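Local structure of Exo-1,3/1,4-beta-glucanase (Pseudoalteromonas sp., 3UT0) at residues N646-L651 / S701-T706; C737-C742 / P778-L783; Y716-M721 / A798-P803. The protein probably hydrolyses beta-1,3- and beta-1,4-linked glucans from their ends, as a glycoside hydrolase of family 3 that carries a C-terminal galactose-binding-like domain. All coordinates share one frame; numbering follows the deposited sequence.

Contact 1 (N646-L651 / S701-T706); sequences NMTWQL and SYLEPT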
ATOM      1  N   ASN A 646      20.136   7.080 -27.187  1.00 53.89           N
ATOM      2  CA  ASN A 646      20.128   6.466 -28.512  1.00 55.27           C
ATOM      3  C   ASN A 646      19.346   5.154 -28.575  1.00 51.05           C
ATOM      4  O   ASN A 646      19.362   4.473 -29.597  1.00 53.96           O
ATOM      5  CB  ASN A 646      21.551   6.284 -29.068  0.50 47.26           C
ATOM      6  CG  ASN A 646      21.799   7.103 -30.322  0.50 72.42           C
ATOM      7  OD1 ASN A 646      20.864   7.458 -31.039  0.50 85.39           O
ATOM      8  ND2 ASN A 646      23.064   7.366 -30.617  0.50 80.02           N
ATOM      9  N   MET A 647      18.645   4.821 -27.492  1.00 42.96           N
ATOM     10  CA  MET A 647      17.840   3.599 -27.423  1.00 29.57           C
ATOM     11  C   MET A 647      16.342   3.905 -27.329  1.00 60.01           C
ATOM     12  O   MET A 647      15.928   4.880 -26.705  1.00 33.29           O
ATOM     13  CB  MET A 647      18.242   2.738 -26.215  1.00 29.58           C
ATOM     14  CG  MET A 647      19.724   2.410 -26.119  1.00 54.26           C
ATOM     15  SD  MET A 647      20.229   1.407 -27.522  1.00 45.83           S
ATOM     16  CE  MET A 647      19.421  -0.133 -27.138  1.00 42.36           C
ATOM     17  N   THR A 648      15.539   3.045 -27.939  1.00 51.38           N
ATOM     18  CA  THR A 648      14.094   3.181 -27.921  1.00 49.45           C
ATOM     19  C   THR A 648      13.461   1.798 -28.014  1.00 50.14           C
ATOM     20  O   THR A 648      14.084   0.860 -28.501  1.00 33.89           O
ATOM     21  CB  THR A 648      13.602   4.009 -29.117  1.00 43.94           C
ATOM     22  OG1 THR A 648      12.173   3.980 -29.164  1.00 36.13           O
ATOM     23  CG2 THR A 648      14.132   3.430 -30.416  1.00 48.24           C
ATOM     24  N   TRP A 649      12.226   1.672 -27.542  1.00 26.61           N
ATOM     25  CA  TRP A 649      11.449   0.461 -27.791  1.00 29.64           C
ATOM     26  C   TRP A 649      10.780   0.585 -29.143  1.00 20.24           C
ATOM     27  O   TRP A 649      10.547   1.688 -29.625  1.00 35.83           O
ATOM     28  CB  TRP A 649      10.373   0.235 -26.720  1.00 29.41           C
ATOM     29  CG  TRP A 649      10.907   0.102 -25.327  1.00 32.59           C
ATOM     30  CD1 TRP A 649      10.876   1.053 -24.344  1.00 43.30           C
ATOM     31  CD2 TRP A 649      11.568  -1.037 -24.757  1.00 45.62           C
ATOM     32  NE1 TRP A 649      11.464   0.577 -23.202  1.00 31.41           N
ATOM     33  CE2 TRP A 649      11.901  -0.701 -23.428  1.00 34.09           C
ATOM     34  CE3 TRP A 649      11.921  -2.302 -25.241  1.00 14.95           C
ATOM     35  CZ2 TRP A 649      12.556  -1.586 -22.578  1.00 28.79           C
ATOM     36  CZ3 TRP A 649      12.555  -3.175 -24.390  1.00 23.38           C
ATOM     37  CH2 TRP A 649      12.865  -2.817 -23.077  1.00 27.74           C
ATOM     38  N   GLN A 650      10.506  -0.554 -29.764  1.00 32.54           N
ATOM     39  CA  GLN A 650       9.783  -0.604 -31.026  1.00 33.07           C
ATOM     40  C   GLN A 650       8.747  -1.686 -30.900  1.00 30.56           C
ATOM     41  O   GLN A 650       9.050  -2.802 -30.470  1.00 40.00           O
ATOM     42  CB  GLN A 650      10.684  -0.943 -32.218  1.00 24.55           C
ATOM     43  CG  GLN A 650      11.586   0.163 -32.705  1.00 48.26           C
ATOM     44  CD  GLN A 650      12.118  -0.106 -34.109  1.00 53.34           C
ATOM     45  OE1 GLN A 650      11.665  -1.027 -34.799  1.00 46.12           O
ATOM     46  NE2 GLN A 650      13.081   0.702 -34.537  1.00 43.91           N
ATOM     47  N   LEU A 651       7.524  -1.355 -31.286  1.00 27.80           N
ATOM     48  CA  LEU A 651       6.437  -2.303 -31.211  1.00 40.41           C
ATOM     49  C   LEU A 651       5.848  -2.426 -32.596  1.00 42.82           C
ATOM     50  O   LEU A 651       5.303  -1.469 -33.139  1.00 57.66           O
ATOM     51  CB  LEU A 651       5.386  -1.828 -30.205  1.00 39.20           C
ATOM     52  CG  LEU A 651       5.718  -1.938 -28.713  1.00 38.37           C
ATOM     53  CD1 LEU A 651       6.767  -0.935 -28.277  1.00 30.09           C
ATOM     54  CD2 LEU A 651       4.452  -1.775 -27.870  1.00 37.88           C
ATOM     55  N   SER A 701      15.868  -1.098 -29.581  1.00 42.44           N
ATOM     56  CA  SER A 701      16.551  -0.653 -30.789  1.00 50.24           C
ATOM     57  C   SER A 701      17.384   0.607 -30.616  1.00 49.69           C
ATOM     58  O   SER A 701      17.082   1.465 -29.794  1.00 37.25           O
ATOM     59  CB  SER A 701      15.526  -0.405 -31.891  1.00 34.89           C
ATOM     60  OG  SER A 701      14.689  -1.529 -32.066  1.00 43.07           O
ATOM     61  N   TYR A 702      18.428   0.717 -31.426  1.00 45.42           N
ATOM     62  CA  TYR A 702      19.203   1.942 -31.517  1.00 40.61           C
ATOM     63  C   TYR A 702      18.426   2.933 -32.397  1.00 37.22           C
ATOM     64  O   TYR A 702      17.828   2.542 -33.398  1.00 37.09           O
ATOM     65  CB  TYR A 702      20.605   1.644 -32.095  1.00 35.13           C
ATOM     66  CG  TYR A 702      21.471   0.747 -31.223  1.00 24.73           C
ATOM     67  CD1 TYR A 702      22.304   1.288 -30.253  1.00 25.74           C
ATOM     68  CD2 TYR A 702      21.445  -0.635 -31.363  1.00 33.98           C
ATOM     69  CE1 TYR A 702      23.089   0.485 -29.448  1.00 35.42           C
ATOM     70  CE2 TYR A 702      22.232  -1.452 -30.555  1.00 33.85           C
ATOM     71  CZ  TYR A 702      23.055  -0.882 -29.605  1.00 42.15           C
ATOM     72  OH  TYR A 702      23.842  -1.674 -28.800  1.00 41.29           O
ATOM     73  N   LEU A 703      18.418   4.207 -32.018  1.00 45.27           N
ATOM     74  CA  LEU A 703      17.795   5.236 -32.848  1.00 51.20           C
ATOM     75  C   LEU A 703      18.569   5.395 -34.157  1.00 58.59           C
ATOM     76  O   LEU A 703      17.988   5.590 -35.222  1.00 57.10           O
ATOM     77  CB  LEU A 703      17.727   6.575 -32.105  1.00 47.39           C
ATOM     78  CG  LEU A 703      16.469   6.891 -31.279  1.00 61.73           C
ATOM     79  CD1 LEU A 703      15.209   6.590 -32.081  1.00 52.68           C
ATOM     80  CD2 LEU A 703      16.463   6.144 -29.965  1.00 59.04           C
ATOM     81  N   GLU A 704      19.890   5.303 -34.068  1.00 57.68           N
ATOM     82  CA  GLU A 704      20.752   5.292 -35.248  1.00 60.10           C
ATOM     83  C   GLU A 704      21.631   4.037 -35.232  1.00 57.47           C
ATOM     84  O   GLU A 704      22.427   3.848 -34.302  1.00 59.32           O
ATOM     85  CB  GLU A 704      21.624   6.549 -35.282  0.50 54.48           C
ATOM     86  CG  GLU A 704      20.834   7.843 -35.307  0.50 61.70           C
ATOM     87  CD  GLU A 704      21.720   9.069 -35.269  0.50 70.72           C
ATOM     88  OE1 GLU A 704      22.857   8.969 -34.760  0.50 69.96           O
ATOM     89  OE2 GLU A 704      21.279  10.130 -35.757  0.50 68.65           O
ATOM     90  N   PRO A 705      21.482   3.175 -36.255  1.00 54.15           N
ATOM     91  CA  PRO A 705      22.250   1.933 -36.426  1.00 64.42           C
ATOM     92  C   PRO A 705      23.715   2.102 -36.054  1.00 56.86           C
ATOM     93  O   PRO A 705      24.383   2.998 -36.561  1.00 57.45           O
ATOM     94  CB  PRO A 705      22.106   1.641 -37.918  1.00 60.67           C
ATOM     95  CG  PRO A 705      20.774   2.186 -38.253  1.00 63.78           C
ATOM     96  CD  PRO A 705      20.577   3.412 -37.392  1.00 60.82           C
ATOM     97  N   THR A 706      24.187   1.257 -35.148  1.00 54.15           N
ATOM     98  CA  THR A 706      25.507   1.416 -34.567  1.00 76.01           C
ATOM     99  C   THR A 706      26.265   0.106 -34.637  1.00 77.43           C
ATOM    100  O   THR A 706      25.763  -0.922 -34.183  1.00 77.20           O
ATOM    101  CB  THR A 706      25.403   1.822 -33.082  1.00 76.15           C
ATOM    102  OG1 THR A 706      24.236   2.631 -32.891  1.00 57.19           O
ATOM    103  CG2 THR A 706      26.644   2.595 -32.651  1.00 89.65           C
TER
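Met647 lays its thioether across one face of the Tyr702 ring, and following this side chain from root to tip traces the apolar half of the contact. CB lies near the carbonyl oxygen of Ser701. With CG anti to the carbonyl carbon (chi1 -53°) and the chain bent again at chi2 and chi3, the sulfur folds back toward the neighbouring strand: Met647 SD comes within 3.4 Å of Tyr702 CD1 and 3.8 Å of the ring centroid, a Met-aromatic contact over the face. CE then reaches on over the centre of the ring and also lies close to the backbone of Ser701. Thr706 CB covers the opposite face toward its rim.

Beneath these side chains runs an antiparallel ladder. Thr648 and Ser701 form the hydrogen-bonded pair, with Thr648 N to Ser701 O and Ser701 N to Thr648 O both at 2.9 Å; Met647 and Tyr702 are the non-hydrogen-bonded pair beside it. One residue further on, Leu703 N donates to Asn646 O at 2.6 Å, tilted well out of the carbonyl plane. Here the chain turns a corner, and Leu703 CD2 drops onto Thr648 CG2 at 3.6 Å, on the face that also carries Ser701. Gln650 lies along Ser701 in van der Waals contact, its CD 3.6 Å from Ser701 OG; that hydroxyl is hydrogen-bonded to Asp781 and Ser699 instead.

Strands 647-653 and 696-702 are neighbours in the antiparallel sheet of the galactose-binding-like beta domain. Chemically the two sides of this pairing differ: Met647 and Tyr702 join through polarisable sulfur and pi electrons, whereas the other face combines methyl packing with the buried, hydrogen-bonded hydroxyl of Ser701.

Contact 2 (C737-C742 / P778-L783); sequences CSESNC and PITDAL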
ATOM      1  N   CYS A 737      20.845  -7.473 -34.101  1.00 35.09           N
ATOM      2  CA  CYS A 737      20.395  -7.671 -35.471  1.00 39.08           C
ATOM      3  C   CYS A 737      20.664  -6.457 -36.356  1.00 57.53           C
ATOM      4  O   CYS A 737      20.908  -5.359 -35.864  1.00 58.36           O
ATOM      5  CB  CYS A 737      18.900  -8.006 -35.483  1.00 26.57           C
ATOM      6  SG  CYS A 737      18.433  -9.407 -34.432  1.00 30.28           S
ATOM      7  N   SER A 738      20.607  -6.658 -37.667  1.00 46.95           N
ATOM      8  CA  SER A 738      20.984  -5.605 -38.596  1.00 50.39           C
ATOM      9  C   SER A 738      20.187  -5.673 -39.880  1.00 61.64           C
ATOM     10  O   SER A 738      20.740  -5.488 -40.958  1.00 84.64           O
ATOM     11  CB  SER A 738      22.471  -5.733 -38.935  1.00 72.10           C
ATOM     12  OG  SER A 738      22.726  -6.937 -39.653  1.00 60.67           O
ATOM     13  N   GLU A 739      18.894  -5.949 -39.762  1.00 68.18           N
ATOM     14  CA  GLU A 739      18.011  -6.140 -40.921  1.00 86.22           C
ATOM     15  C   GLU A 739      18.325  -7.414 -41.702  1.00 87.44           C
ATOM     16  O   GLU A 739      17.416  -8.146 -42.091  1.00 85.97           O
ATOM     17  CB  GLU A 739      18.030  -4.942 -41.878  0.50 75.44           C
ATOM     18  CG  GLU A 739      17.731  -3.602 -41.240  0.50 73.78           C
ATOM     19  CD  GLU A 739      17.917  -2.458 -42.218  0.50 70.50           C
ATOM     20  OE1 GLU A 739      18.037  -2.729 -43.433  0.50 57.64           O
ATOM     21  OE2 GLU A 739      17.950  -1.290 -41.774  0.50 69.27           O
ATOM     22  N   SER A 740      19.609  -7.678 -41.931  1.00 92.36           N
ATOM     23  CA  SER A 740      20.027  -8.827 -42.736  1.00 97.18           C
ATOM     24  C   SER A 740      20.162 -10.115 -41.924  1.00 85.76           C
ATOM     25  O   SER A 740      19.867 -11.197 -42.428  1.00 70.12           O
ATOM     26  CB  SER A 740      21.321  -8.517 -43.510  1.00 94.23           C
ATOM     27  OG  SER A 740      22.393  -8.192 -42.637  1.00 95.52           O
ATOM     28  N   ASN A 741      20.609  -9.990 -40.676  1.00 86.59           N
ATOM     29  CA  ASN A 741      20.707 -11.128 -39.757  1.00 77.50           C
ATOM     30  C   ASN A 741      21.084 -10.719 -38.328  1.00 48.70           C
ATOM     31  O   ASN A 741      21.404  -9.560 -38.052  1.00 44.04           O
ATOM     32  CB  ASN A 741      21.691 -12.188 -40.274  1.00 84.13           C
ATOM     33  CG  ASN A 741      23.090 -11.645 -40.449  1.00 84.39           C
ATOM     34  OD1 ASN A 741      23.846 -11.514 -39.482  1.00 72.22           O
ATOM     35  ND2 ASN A 741      23.448 -11.328 -41.690  1.00 94.43           N
ATOM     36  N   CYS A 742      21.057 -11.691 -37.425  1.00 45.29           N
ATOM     37  CA  CYS A 742      21.311 -11.440 -36.014  1.00 36.25           C
ATOM     38  C   CYS A 742      22.473 -12.308 -35.507  1.00 40.71           C
ATOM     39  O   CYS A 742      22.710 -13.398 -36.028  1.00 42.85           O
ATOM     40  CB  CYS A 742      20.058 -11.760 -35.196  1.00 35.40           C
ATOM     41  SG  CYS A 742      18.487 -10.970 -35.731  1.00 38.12           S
ATOM     42  N   PRO A 778      26.064  -2.992 -39.195  1.00 31.67           N
ATOM     43  CA  PRO A 778      25.680  -2.131 -38.055  1.00 35.93           C
ATOM     44  C   PRO A 778      24.354  -2.558 -37.435  1.00 41.69           C
ATOM     45  O   PRO A 778      23.440  -2.905 -38.166  1.00 36.18           O
ATOM     46  CB  PRO A 778      25.503  -0.748 -38.690  1.00 36.75           C
ATOM     47  CG  PRO A 778      25.369  -1.007 -40.162  1.00 65.92           C
ATOM     48  CD  PRO A 778      26.226  -2.211 -40.435  1.00 37.77           C
ATOM     49  N   ILE A 779      24.266  -2.505 -36.107  1.00 32.70           N
ATOM     50  CA  ILE A 779      23.158  -3.087 -35.357  1.00 21.89           C
ATOM     51  C   ILE A 779      21.967  -2.134 -35.250  1.00 31.46           C
ATOM     52  O   ILE A 779      22.121  -0.962 -34.923  1.00 30.31           O
ATOM     53  CB  ILE A 779      23.621  -3.548 -33.950  1.00 22.99           C
ATOM     54  CG1 ILE A 779      24.602  -4.704 -34.075  1.00 27.97           C
ATOM     55  CG2 ILE A 779      22.455  -3.966 -33.080  1.00 33.61           C
ATOM     56  CD1 ILE A 779      24.062  -5.831 -34.922  1.00 27.82           C
ATOM     57  N   THR A 780      20.777  -2.643 -35.541  1.00 42.84           N
ATOM     58  CA  THR A 780      19.593  -1.815 -35.440  1.00 38.32           C
ATOM     59  C   THR A 780      18.622  -2.296 -34.348  1.00 24.75           C
ATOM     60  O   THR A 780      17.975  -1.486 -33.697  1.00 46.06           O
ATOM     61  CB  THR A 780      18.919  -1.636 -36.803  1.00 19.10           C
ATOM     62  OG1 THR A 780      17.969  -0.575 -36.710  1.00 56.61           O
ATOM     63  CG2 THR A 780      18.229  -2.912 -37.227  1.00 36.59           C
ATOM     64  N   ASP A 781      18.565  -3.603 -34.115  1.00 26.28           N
ATOM     65  CA  ASP A 781      17.810  -4.135 -32.987  1.00 24.10           C
ATOM     66  C   ASP A 781      18.700  -4.900 -32.037  1.00 40.37           C
ATOM     67  O   ASP A 781      19.136  -6.010 -32.344  1.00 21.63           O
ATOM     68  CB  ASP A 781      16.696  -5.063 -33.455  1.00 35.38           C
ATOM     69  CG  ASP A 781      15.605  -4.337 -34.190  1.00 43.24           C
ATOM     70  OD1 ASP A 781      15.601  -3.089 -34.171  1.00 35.80           O
ATOM     71  OD2 ASP A 781      14.746  -5.028 -34.777  1.00 31.29           O
ATOM     72  N   ALA A 782      18.954  -4.298 -30.880  1.00 18.38           N
ATOM     73  CA  ALA A 782      19.832  -4.892 -29.876  1.00 28.89           C
ATOM     74  C   ALA A 782      19.192  -6.152 -29.300  1.00 38.61           C
ATOM     75  O   ALA A 782      19.873  -7.124 -28.966  1.00 28.53           O
ATOM     76  CB  ALA A 782      20.126  -3.906 -28.775  1.00 47.51           C
ATOM     77  N   LEU A 783      17.870  -6.116 -29.177  1.00 29.45           N
ATOM     78  CA  LEU A 783      17.097  -7.233 -28.670  1.00 16.05           C
ATOM     79  C   LEU A 783      15.821  -7.326 -29.511  1.00 33.10           C
ATOM     80  O   LEU A 783      15.323  -6.322 -29.995  1.00 26.94           O
ATOM     81  CB  LEU A 783      16.817  -6.971 -27.196  1.00 24.67           C
ATOM     82  CG  LEU A 783      15.753  -7.717 -26.398  1.00 30.29           C
ATOM     83  CD1 LEU A 783      15.891  -9.171 -26.613  1.00 61.24           C
ATOM     84  CD2 LEU A 783      15.987  -7.389 -24.946  1.00 36.98           C
TER
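Cys737 and Asp781 stand next to each other on the same face of the sheet, their CB atoms 4.2 Å apart, but their side-chain ends serve different partners. The sulfur of Cys737, anti to its own carbonyl carbon (chi1 -54°), closes the disulfide with Cys742 at an SG-SG distance of 2.0 Å. The carboxylate of Asp781 is engaged by Arg784 in a salt bridge through OD2 and by the hydroxyl of Ser701 through OD1.

Ile779 is turned differently. Its side chain folds back beside the Cys737 peptide, bringing CD1 to 3.3 Å from Cys737 O, and it also packs against Tyr702 and Met736. Across the contact, the Glu739 and Thr780 side chains meet at about a right angle, Glu739 CG lying 4.1 Å from Thr780 CG2. Ser738 CB approaches Pro778 O at 3.1 Å.

Thr780 and Asp781 both oppose Cys737 in a classic beta bulge: Cys737 O accepts a bond of 2.7 Å from Thr780 N and a weak one of 3.4 Å from Asp781 N, while Cys737 N returns a bond of 2.9 Å to Asp781 O. The extra residue coincides with a corner in strand 779-787, consistent with the twist that bulges bring. At the end of strand 731-737 the Cys737-Cys742 disulfide closes the turn into strand 742-747.

Cys737 O thus grips Thr780 firmly and Asp781 weakly, and a covalent link restrains the turn that follows. Arg784 and the Ser701 hydroxyl would probably stabilise the negative charge of Asp781 and offset the nearby carbonyl oxygen of Thr780.

Contact 3 (Y716-M721 / A798-P803); sequences YLELKM and ALTIKP. With SO4 (sulfate ion), chain K.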
ATOM      1  N   TYR A 716      28.720 -10.220 -23.951  1.00 36.24           N
ATOM      2  CA  TYR A 716      27.407 -10.759 -23.669  1.00 33.12           C
ATOM      3  C   TYR A 716      26.333  -9.677 -23.676  1.00 40.45           C
ATOM      4  O   TYR A 716      26.555  -8.550 -23.234  1.00 37.45           O
ATOM      5  CB  TYR A 716      27.410 -11.444 -22.301  1.00 37.09           C
ATOM      6  CG  TYR A 716      28.311 -12.646 -22.200  1.00 41.68           C
ATOM      7  CD1 TYR A 716      27.792 -13.928 -22.272  1.00 32.40           C
ATOM      8  CD2 TYR A 716      29.681 -12.500 -22.009  1.00 43.32           C
ATOM      9  CE1 TYR A 716      28.614 -15.033 -22.177  1.00 53.40           C
ATOM     10  CE2 TYR A 716      30.510 -13.596 -21.917  1.00 47.62           C
ATOM     11  CZ  TYR A 716      29.968 -14.869 -22.000  1.00 59.38           C
ATOM     12  OH  TYR A 716      30.784 -15.980 -21.912  1.00 57.80           O
ATOM     13  N   LEU A 717      25.159 -10.023 -24.183  1.00 45.23           N
ATOM     14  CA  LEU A 717      23.974  -9.233 -23.891  1.00 35.82           C
ATOM     15  C   LEU A 717      23.338  -9.865 -22.667  1.00 31.30           C
ATOM     16  O   LEU A 717      23.034 -11.052 -22.657  1.00 38.25           O
ATOM     17  CB  LEU A 717      22.979  -9.229 -25.044  1.00 39.13           C
ATOM     18  CG  LEU A 717      21.682  -8.502 -24.646  1.00 44.44           C
ATOM     19  CD1 LEU A 717      21.762  -7.024 -24.944  1.00 34.34           C
ATOM     20  CD2 LEU A 717      20.462  -9.115 -25.311  1.00 51.87           C
ATOM     21  N   GLU A 718      23.164  -9.075 -21.623  1.00 27.23           N
ATOM     22  CA  GLU A 718      22.621  -9.595 -20.385  1.00 35.10           C
ATOM     23  C   GLU A 718      21.294  -8.887 -20.069  1.00 39.96           C
ATOM     24  O   GLU A 718      21.167  -7.676 -20.274  1.00 25.97           O
ATOM     25  CB  GLU A 718      23.632  -9.395 -19.262  1.00 39.02           C
ATOM     26  CG  GLU A 718      23.341 -10.172 -18.005  1.00 54.92           C
ATOM     27  CD  GLU A 718      24.385  -9.943 -16.944  1.00 63.49           C
ATOM     28  OE1 GLU A 718      24.061  -9.296 -15.928  1.00 73.25           O
ATOM     29  OE2 GLU A 718      25.528 -10.404 -17.129  1.00 55.95           O
ATOM     30  N   LEU A 719      20.300  -9.635 -19.599  1.00 30.00           N
ATOM     31  CA  LEU A 719      19.016  -9.021 -19.225  1.00 29.86           C
ATOM     32  C   LEU A 719      18.337  -9.864 -18.166  1.00 33.42           C
ATOM     33  O   LEU A 719      18.685 -11.023 -17.975  1.00 24.59           O
ATOM     34  CB  LEU A 719      18.076  -8.854 -20.419  1.00 14.63           C
ATOM     35  CG  LEU A 719      17.528 -10.154 -21.016  1.00 38.06           C
ATOM     36  CD1 LEU A 719      16.202  -9.934 -21.721  1.00 42.47           C
ATOM     37  CD2 LEU A 719      18.512 -10.789 -21.992  1.00 35.36           C
ATOM     38  N   LYS A 720      17.393  -9.270 -17.455  1.00 27.76           N
ATOM     39  CA  LYS A 720      16.562 -10.028 -16.520  1.00 35.87           C
ATOM     40  C   LYS A 720      15.200 -10.232 -17.159  1.00 28.62           C
ATOM     41  O   LYS A 720      14.648  -9.310 -17.746  1.00 29.14           O
ATOM     42  CB  LYS A 720      16.433  -9.305 -15.176  1.00 27.12           C
ATOM     43  CG  LYS A 720      17.764  -9.125 -14.447  1.00 25.64           C
ATOM     44  CD  LYS A 720      17.548  -8.550 -13.066  1.00 32.40           C
ATOM     45  CE  LYS A 720      18.832  -8.469 -12.244  1.00 30.13           C
ATOM     46  NZ  LYS A 720      19.829  -7.570 -12.886  1.00 40.69           N
ATOM     47  N   MET A 721      14.678 -11.446 -17.078  1.00 20.72           N
ATOM     48  CA  MET A 721      13.431 -11.771 -17.746  1.00 18.97           C
ATOM     49  C   MET A 721      12.521 -12.600 -16.838  1.00 33.86           C
ATOM     50  O   MET A 721      12.977 -13.464 -16.088  1.00 19.41           O
ATOM     51  CB  MET A 721      13.690 -12.491 -19.085  1.00 29.80           C
ATOM     52  CG  MET A 721      12.431 -13.069 -19.760  1.00 20.00           C
ATOM     53  SD  MET A 721      12.740 -13.916 -21.312  1.00 27.04           S
ATOM     54  CE  MET A 721      13.327 -12.569 -22.329  1.00 35.18           C
ATOM     55  N   ALA A 798      21.692  -4.883 -20.546  1.00 31.61           N
ATOM     56  CA  ALA A 798      22.983  -4.238 -20.744  1.00 26.46           C
ATOM     57  C   ALA A 798      24.042  -5.107 -21.438  1.00 35.18           C
ATOM     58  O   ALA A 798      24.000  -6.346 -21.381  1.00 28.80           O
ATOM     59  CB  ALA A 798      23.513  -3.713 -19.418  1.00 17.28           C
ATOM     60  N   LEU A 799      25.009  -4.446 -22.072  1.00 47.52           N
ATOM     61  CA  LEU A 799      26.169  -5.135 -22.625  1.00 35.41           C
ATOM     62  C   LEU A 799      27.205  -5.322 -21.547  1.00 34.64           C
ATOM     63  O   LEU A 799      27.504  -4.401 -20.778  1.00 34.90           O
ATOM     64  CB  LEU A 799      26.771  -4.355 -23.787  1.00 31.29           C
ATOM     65  CG  LEU A 799      25.760  -4.241 -24.915  1.00 31.65           C
ATOM     66  CD1 LEU A 799      26.423  -3.753 -26.180  1.00 24.80           C
ATOM     67  CD2 LEU A 799      25.097  -5.599 -25.112  1.00 27.26           C
ATOM     68  N   THR A 800      27.750  -6.524 -21.487  1.00 18.36           N
ATOM     69  CA  THR A 800      28.752  -6.822 -20.495  1.00 29.02           C
ATOM     70  C   THR A 800      29.927  -7.572 -21.142  1.00 48.16           C
ATOM     71  O   THR A 800      29.765  -8.215 -22.180  1.00 48.22           O
ATOM     72  CB  THR A 800      28.130  -7.628 -19.349  1.00 23.50           C
ATOM     73  OG1 THR A 800      29.007  -7.638 -18.217  1.00 54.90           O
ATOM     74  CG2 THR A 800      27.854  -9.031 -19.794  1.00 13.89           C
ATOM     75  N   ILE A 801      31.115  -7.460 -20.557  1.00 33.23           N
ATOM     76  CA  ILE A 801      32.294  -8.169 -21.084  1.00 44.34           C
ATOM     77  C   ILE A 801      32.341  -9.615 -20.593  1.00 42.32           C
ATOM     78  O   ILE A 801      32.620 -10.533 -21.361  1.00 36.40           O
ATOM     79  CB  ILE A 801      33.604  -7.470 -20.702  1.00 48.93           C
ATOM     80  CG1 ILE A 801      33.578  -6.009 -21.148  1.00 38.43           C
ATOM     81  CG2 ILE A 801      34.793  -8.193 -21.315  1.00 78.14           C
ATOM     82  CD1 ILE A 801      34.701  -5.197 -20.546  1.00 66.68           C
ATOM     83  N   LYS A 802      32.099  -9.811 -19.302  1.00 33.48           N
ATOM     84  CA  LYS A 802      31.937 -11.154 -18.749  1.00 60.83           C
ATOM     85  C   LYS A 802      30.552 -11.344 -18.088  1.00 59.61           C
ATOM     86  O   LYS A 802      29.966 -10.389 -17.569  1.00 46.57           O
ATOM     87  CB  LYS A 802      33.082 -11.472 -17.776  1.00 55.26           C
ATOM     88  CG  LYS A 802      33.452 -10.322 -16.834  1.00 87.31           C
ATOM     89  CD  LYS A 802      34.685 -10.653 -15.988  1.00 99.52           C
ATOM     90  CE  LYS A 802      35.126  -9.467 -15.131  1.00 92.19           C
ATOM     91  NZ  LYS A 802      36.348  -9.773 -14.327  1.00 91.17           N
ATOM     92  N   PRO A 803      30.032 -12.585 -18.096  1.00 48.57           N
ATOM     93  CA  PRO A 803      28.700 -12.809 -17.524  1.00 44.27           C
ATOM     94  C   PRO A 803      28.694 -12.519 -16.030  1.00 34.63           C
ATOM     95  O   PRO A 803      29.575 -12.971 -15.313  1.00 50.49           O
ATOM     96  CB  PRO A 803      28.455 -14.306 -17.761  1.00 44.75           C
ATOM     97  CG  PRO A 803      29.538 -14.762 -18.719  1.00 43.58           C
ATOM     98  CD  PRO A 803      30.692 -13.852 -18.468  1.00 48.42           C
TER
HETATM   99  S   SO4 K 826      29.645 -19.138 -21.699  1.00 66.05           S
HETATM  100  O1  SO4 K 826      28.623 -20.166 -21.909  1.00 29.26           O
HETATM  101  O2  SO4 K 826      29.597 -18.160 -22.779  1.00 34.20           O
HETATM  102  O3  SO4 K 826      29.412 -18.468 -20.430  1.00 35.46           O
HETATM  103  O4  SO4 K 826      30.977 -19.744 -21.691  0.50 83.03           O
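The Tyr716 ring carries Pro803 on one face, with the proline CG 3.5 Å from the ring centroid and 21° off its normal, a CH-pi contact. CG sits toward the hydroxyl-bearing end of the ring, 3.3 Å from Tyr716 CZ, and the proline CD follows over CE2. Oxygens line the edges: Thr800 O and Ile801 O lie near the ring plane, Ile801 O 3.6 Å from Tyr716 CD2, and a sulfate ion, presumably picked up from the crystallisation medium, meets the hydroxyl. Tyr716 OH donates to its O2 at 2.6 Å, and Ser809 and Thr811 bind the same ion. A chi1 of -64° turns the ring to the side of its own backbone N, where it lies alongside the bend of 801-803.

Thr800 and Glu718 share this face of the sheet with Tyr716. Thr800 CG2 packs against Tyr716 CB at 3.5 Å, while its hydroxyl bonds to Lys802 O and so braces the bend. Glu718 stretches out beyond CG, passing Thr800 CG2 obliquely, and its OE2 accepts a hydrogen bond from Ser804 N. The other face is apolar: Leu717 CD1 meets Leu799 CD2 at 3.6 Å, next to Val735 and Met736.

Strands 716-723 and 790-800 run antiparallel, joined by two hydrogen-bonded pairs, Tyr716 with Thr800 and Glu718 with Ala798, whose four bonds are all 2.9 Å long. Leu717 and Leu799 form the non-hydrogen-bonded pair between them. The two faces of this pairing differ in chemistry: leucines turn into the interior of the beta domain, and on the more exposed side aromatic packing and a threonine and a glutamate bonded to backbone atoms hold the chain as it leaves the strand.

How the contacts relate
Contact 1 joins strand 647-653 to 696-702 and contact 2 joins 779-787 to 731-737; since 696-702 and 779-787 are neighbours, both belong to one antiparallel sheet, with a probable hydrogen bond of 2.8 Å from Ser701 OG to Asp781 OD1 between them. Contact 3 lies in the other sheet of the beta domain. Leu783 approaches Leu719, and Tyr702 approaches Leu799, between the sheets. Met647 and leucines 717, 719, 783 and 799 are buried, whereas Leu703, Glu704 and Glu739 are at the surface. Contacts 1 and 3 combine regular ladders with an aromatic ring beside the point where the chain turns; in contact 2 a bulge pairs the strands while a disulfide closes one segment on itself.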